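Local coordinates for protein alpha-rhamnosidase (Dictyoglomus thermophilum, PDB 6I60) that probably hydrolyses terminal non-reducing alpha-L-rhamnose residues from alpha-L-rhamnosides, acting as a glycoside hydrolase, at residues K597-Y608 / G626-F634. Sequence-based numbering, arbitrary orientation.
Sequences KKLAPDYIVSFY and GELTSTFYF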
loop_
_atom_site.group_PDB
_atom_site.type_symbol
_atom_site.label_atom_id
_atom_site.label_comp_id
_atom_site.label_asym_id
_atom_site.label_seq_id
_atom_site.Cartn_x
_atom_site.Cartn_y
_atom_site.Cartn_z
ATOM N N LYS A 597 9.496 -25.068 10.195
ATOM C CA LYS A 597 9.577 -26.339 10.904
ATOM C C LYS A 597 11.009 -26.848 10.967
ATOM O O LYS A 597 11.380 -27.542 11.922
ATOM C CB LYS A 597 8.677 -27.377 10.233
ATOM C CG LYS A 597 7.209 -27.275 10.612
ATOM C CD LYS A 597 6.338 -28.085 9.660
ATOM C CE LYS A 597 6.873 -29.499 9.479
ATOM N NZ LYS A 597 6.196 -30.217 8.362
ATOM N N LYS A 598 11.825 -26.519 9.961
ATOM C CA LYS A 598 13.229 -26.911 9.987
ATOM C C LYS A 598 13.980 -26.187 11.099
ATOM O O LYS A 598 14.818 -26.787 11.782
ATOM C CB LYS A 598 13.873 -26.637 8.627
ATOM C CG LYS A 598 15.394 -26.709 8.624
ATOM C CD LYS A 598 15.956 -26.589 7.214
ATOM C CE LYS A 598 17.183 -25.688 7.178
ATOM N NZ LYS A 598 18.001 -25.908 5.952
ATOM N N LEU A 599 13.687 -24.899 11.297
ATOM C CA LEU A 599 14.314 -24.143 12.375
ATOM C C LEU A 599 13.781 -24.541 13.742
ATOM O O LEU A 599 14.394 -24.196 14.759
ATOM C CB LEU A 599 14.107 -22.641 12.161
ATOM C CG LEU A 599 14.740 -22.010 10.920
ATOM C CD1 LEU A 599 14.255 -20.581 10.744
ATOM C CD2 LEU A 599 16.255 -22.055 11.010
ATOM N N ALA A 600 12.657 -25.255 13.792
ATOM C CA ALA A 600 12.029 -25.670 15.044
ATOM C C ALA A 600 11.864 -27.186 15.055
ATOM O O ALA A 600 10.750 -27.701 14.894
ATOM C CB ALA A 600 10.680 -24.981 15.236
ATOM N N PRO A 601 12.956 -27.934 15.239
ATOM C CA PRO A 601 12.797 -29.386 15.410
ATOM C C PRO A 601 12.103 -29.730 16.712
ATOM O O PRO A 601 11.271 -30.646 16.749
ATOM C CB PRO A 601 14.241 -29.914 15.370
ATOM C CG PRO A 601 15.092 -28.755 14.923
ATOM C CD PRO A 601 14.364 -27.521 15.340
ATOM N N ASP A 602 12.419 -29.008 17.786
ATOM C CA ASP A 602 11.744 -29.154 19.066
ATOM C C ASP A 602 10.766 -28.019 19.332
ATOM O O ASP A 602 10.350 -27.821 20.479
ATOM C CB ASP A 602 12.768 -29.260 20.191
ATOM C CG ASP A 602 13.605 -30.511 20.085
ATOM O OD1 ASP A 602 14.823 -30.396 19.832
ATOM O OD2 ASP A 602 13.038 -31.614 20.241
ATOM N N TYR A 603 10.245 -27.400 18.288
ATOM C CA TYR A 603 9.187 -26.393 18.410
ATOM C C TYR A 603 9.435 -25.012 18.968
ATOM O O TYR A 603 8.517 -24.253 19.071
ATOM C CB TYR A 603 8.023 -26.981 19.160
ATOM C CG TYR A 603 7.584 -28.290 18.617
ATOM C CD1 TYR A 603 7.922 -29.456 19.244
ATOM C CD2 TYR A 603 6.833 -28.366 17.476
ATOM C CE1 TYR A 603 7.522 -30.670 18.747
ATOM C CE2 TYR A 603 6.426 -29.574 16.972
ATOM C CZ TYR A 603 6.780 -30.720 17.617
ATOM O OH TYR A 603 6.384 -31.930 17.132
ATOM N N ILE A 604 10.645 -24.702 19.371
ATOM C CA ILE A 604 10.957 -23.368 19.867
ATOM C C ILE A 604 11.987 -22.805 18.900
ATOM O O ILE A 604 13.127 -23.287 18.846
ATOM C CB ILE A 604 11.472 -23.383 21.316
ATOM C CG1 ILE A 604 10.370 -23.864 22.261
ATOM C CG2 ILE A 604 11.927 -22.001 21.764
ATOM C CD1 ILE A 604 9.952 -25.291 22.038
ATOM N N VAL A 605 11.571 -21.838 18.085
ATOM C CA VAL A 605 12.464 -21.220 17.110
ATOM C C VAL A 605 13.350 -20.243 17.876
ATOM O O VAL A 605 12.940 -19.128 18.198
ATOM C CB VAL A 605 11.697 -20.532 15.979
ATOM C CG1 VAL A 605 11.206 -21.552 14.970
ATOM C CG2 VAL A 605 10.523 -19.789 16.536
ATOM N N SER A 606 14.570 -20.676 18.193
ATOM C CA SER A 606 15.504 -19.820 18.908
ATOM C C SER A 606 16.104 -18.741 18.019
ATOM O O SER A 606 16.644 -17.760 18.541
ATOM C CB SER A 606 16.622 -20.663 19.522
ATOM O OG SER A 606 17.768 -19.871 19.776
ATOM N N PHE A 607 16.024 -18.895 16.701
ATOM C CA PHE A 607 16.607 -17.921 15.789
ATOM C C PHE A 607 15.733 -16.676 15.715
ATOM O O PHE A 607 14.516 -16.768 15.534
ATOM C CB PHE A 607 16.784 -18.520 14.393
ATOM C CG PHE A 607 17.070 -17.493 13.329
ATOM C CD1 PHE A 607 16.153 -17.246 12.318
ATOM C CD2 PHE A 607 18.253 -16.767 13.346
ATOM C CE1 PHE A 607 16.413 -16.298 11.341
ATOM C CE2 PHE A 607 18.517 -15.817 12.372
ATOM C CZ PHE A 607 17.597 -15.583 11.369
ATOM N N TYR A 608 16.364 -15.514 15.859
ATOM C CA TYR A 608 15.695 -14.234 15.688
ATOM C C TYR A 608 16.761 -13.165 15.516
ATOM O O TYR A 608 17.861 -13.272 16.064
ATOM C CB TYR A 608 14.783 -13.900 16.874
ATOM C CG TYR A 608 15.506 -13.329 18.071
ATOM C CD1 TYR A 608 16.138 -14.162 18.984
ATOM C CD2 TYR A 608 15.555 -11.957 18.294
ATOM C CE1 TYR A 608 16.802 -13.649 20.083
ATOM C CE2 TYR A 608 16.218 -11.433 19.390
ATOM C CZ TYR A 608 16.839 -12.285 20.282
ATOM O OH TYR A 608 17.500 -11.773 21.376
ATOM N N GLY A 626 13.017 -12.320 22.057
ATOM C CA GLY A 626 13.100 -12.664 20.646
ATOM C C GLY A 626 12.658 -14.085 20.353
ATOM O O GLY A 626 11.958 -14.335 19.368
ATOM N N GLU A 627 13.057 -15.035 21.203
ATOM C CA GLU A 627 12.657 -16.423 20.993
ATOM C C GLU A 627 11.174 -16.633 21.283
ATOM O O GLU A 627 10.559 -17.549 20.727
ATOM C CB GLU A 627 13.515 -17.356 21.852
ATOM C CG GLU A 627 13.169 -17.360 23.335
ATOM C CD GLU A 627 13.564 -16.071 24.035
ATOM O OE1 GLU A 627 14.630 -15.512 23.697
ATOM O OE2 GLU A 627 12.805 -15.615 24.919
ATOM N N LEU A 628 10.585 -15.800 22.145
ATOM C CA LEU A 628 9.148 -15.866 22.389
ATOM C C LEU A 628 8.378 -15.248 21.228
ATOM O O LEU A 628 7.384 -15.811 20.759
ATOM C CB LEU A 628 8.806 -15.154 23.699
ATOM C CG LEU A 628 7.414 -15.362 24.303
ATOM C CD1 LEU A 628 7.510 -15.570 25.802
ATOM C CD2 LEU A 628 6.495 -14.193 23.984
ATOM N N THR A 629 8.831 -14.084 20.757
ATOM C CA THR A 629 8.237 -13.472 19.571
ATOM C C THR A 629 8.354 -14.382 18.353
ATOM O O THR A 629 7.424 -14.451 17.543
ATOM C CB THR A 629 8.901 -12.122 19.284
ATOM O OG1 THR A 629 9.107 -11.415 20.522
ATOM C CG2 THR A 629 8.038 -11.273 18.376
ATOM N N SER A 630 9.468 -15.113 18.224
ATOM C CA SER A 630 9.654 -15.976 17.061
ATOM C C SER A 630 8.716 -17.173 17.116
ATOM O O SER A 630 8.098 -17.540 16.110
ATOM C CB SER A 630 11.106 -16.434 16.978
ATOM O OG SER A 630 11.875 -15.534 16.208
ATOM N N THR A 631 8.612 -17.807 18.285
ATOM C CA THR A 631 7.672 -18.909 18.448
ATOM C C THR A 631 6.233 -18.422 18.377
ATOM O O THR A 631 5.347 -19.168 17.945
ATOM C CB THR A 631 7.939 -19.630 19.769
ATOM O OG1 THR A 631 9.351 -19.826 19.927
ATOM C CG2 THR A 631 7.250 -20.979 19.791
ATOM N N PHE A 632 5.985 -17.176 18.792
ATOM C CA PHE A 632 4.657 -16.588 18.646
ATOM C C PHE A 632 4.223 -16.576 17.186
ATOM O O PHE A 632 3.068 -16.887 16.869
ATOM C CB PHE A 632 4.655 -15.172 19.230
ATOM C CG PHE A 632 3.452 -14.348 18.852
ATOM C CD1 PHE A 632 3.494 -13.494 17.759
ATOM C CD2 PHE A 632 2.290 -14.405 19.604
ATOM C CE1 PHE A 632 2.392 -12.729 17.416
ATOM C CE2 PHE A 632 1.188 -13.637 19.267
ATOM C CZ PHE A 632 1.240 -12.800 18.172
ATOM N N TYR A 633 5.139 -16.229 16.281
ATOM C CA TYR A 633 4.811 -16.185 14.863
ATOM C C TYR A 633 4.901 -17.551 14.200
ATOM O O TYR A 633 4.311 -17.745 13.131
ATOM C CB TYR A 633 5.717 -15.181 14.147
ATOM C CG TYR A 633 5.196 -13.762 14.223
ATOM C CD1 TYR A 633 4.107 -13.363 13.459
ATOM C CD2 TYR A 633 5.778 -12.829 15.072
ATOM C CE1 TYR A 633 3.618 -12.071 13.527
ATOM C CE2 TYR A 633 5.298 -11.531 15.147
ATOM C CZ TYR A 633 4.216 -11.159 14.372
ATOM O OH TYR A 633 3.726 -9.873 14.438
ATOM N N PHE A 634 5.619 -18.501 14.804
ATOM C CA PHE A 634 5.581 -19.873 14.311
ATOM C C PHE A 634 4.204 -20.485 14.538
ATOM O O PHE A 634 3.635 -21.114 13.638
ATOM C CB PHE A 634 6.664 -20.710 14.992
ATOM C CG PHE A 634 6.769 -22.111 14.465
ATOM C CD1 PHE A 634 6.568 -22.378 13.121
ATOM C CD2 PHE A 634 7.070 -23.163 15.314
ATOM C CE1 PHE A 634 6.665 -23.668 12.632
ATOM C CE2 PHE A 634 7.169 -24.457 14.833
ATOM C CZ PHE A 634 6.966 -24.709 13.490
#
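Tyr608 lays one ring face over the backbone of Gly626 in the first turn of helix 626-648. Gly626 CA lies 3.4 Å from the centroid of the Tyr608 ring and 9° off its normal, the geometry of a CH-pi contact with the CA centred over the face. A chi1 of 81° places Tyr608 CG between its own backbone N and carbonyl carbon, bringing the ring broadside to the helix start. Replacing Tyr608 with an alanine would probably leave Gly626 CA without its aromatic cover and open a gap beside the first helical turn. One turn on, Ser630 OG donates to Phe607 O at 3.0 Å, tilted 19° from the carbonyl plane, the one hydrogen bond joining the two segments. Val605 aims its side chain at the helix, with CG2 packed against the Ser630-Thr631 peptide and Ser630 CB. Thr631 OG1, near this methyl, is fixed by donating to Glu627 O at 2.7 Å, an oxygen that also accepts from Thr631 N. Farther along, Phe634 extends toward the end of helix 586-599: Ala600 CB meets Phe634 CE2 at 3.6 Å, while Lys597 CG approaches the ring edge in plane. Lys597 NZ forms a salt bridge with Glu594 and a hydrogen bond with the OH of Tyr656, which lines the pocket of a bound 2-(2-ethoxyethoxy)ethanol that the Tyr603 side chain also approaches. The contact thus packs the loop leaving helix 586-599 along the opening turns of helix 626-648, within the six-hairpin glycosidase domain, the (alpha/alpha)6 barrel of this family; Phe634 and Tyr603 also touch helix 651-672, and Ser630 touches helix 559-562.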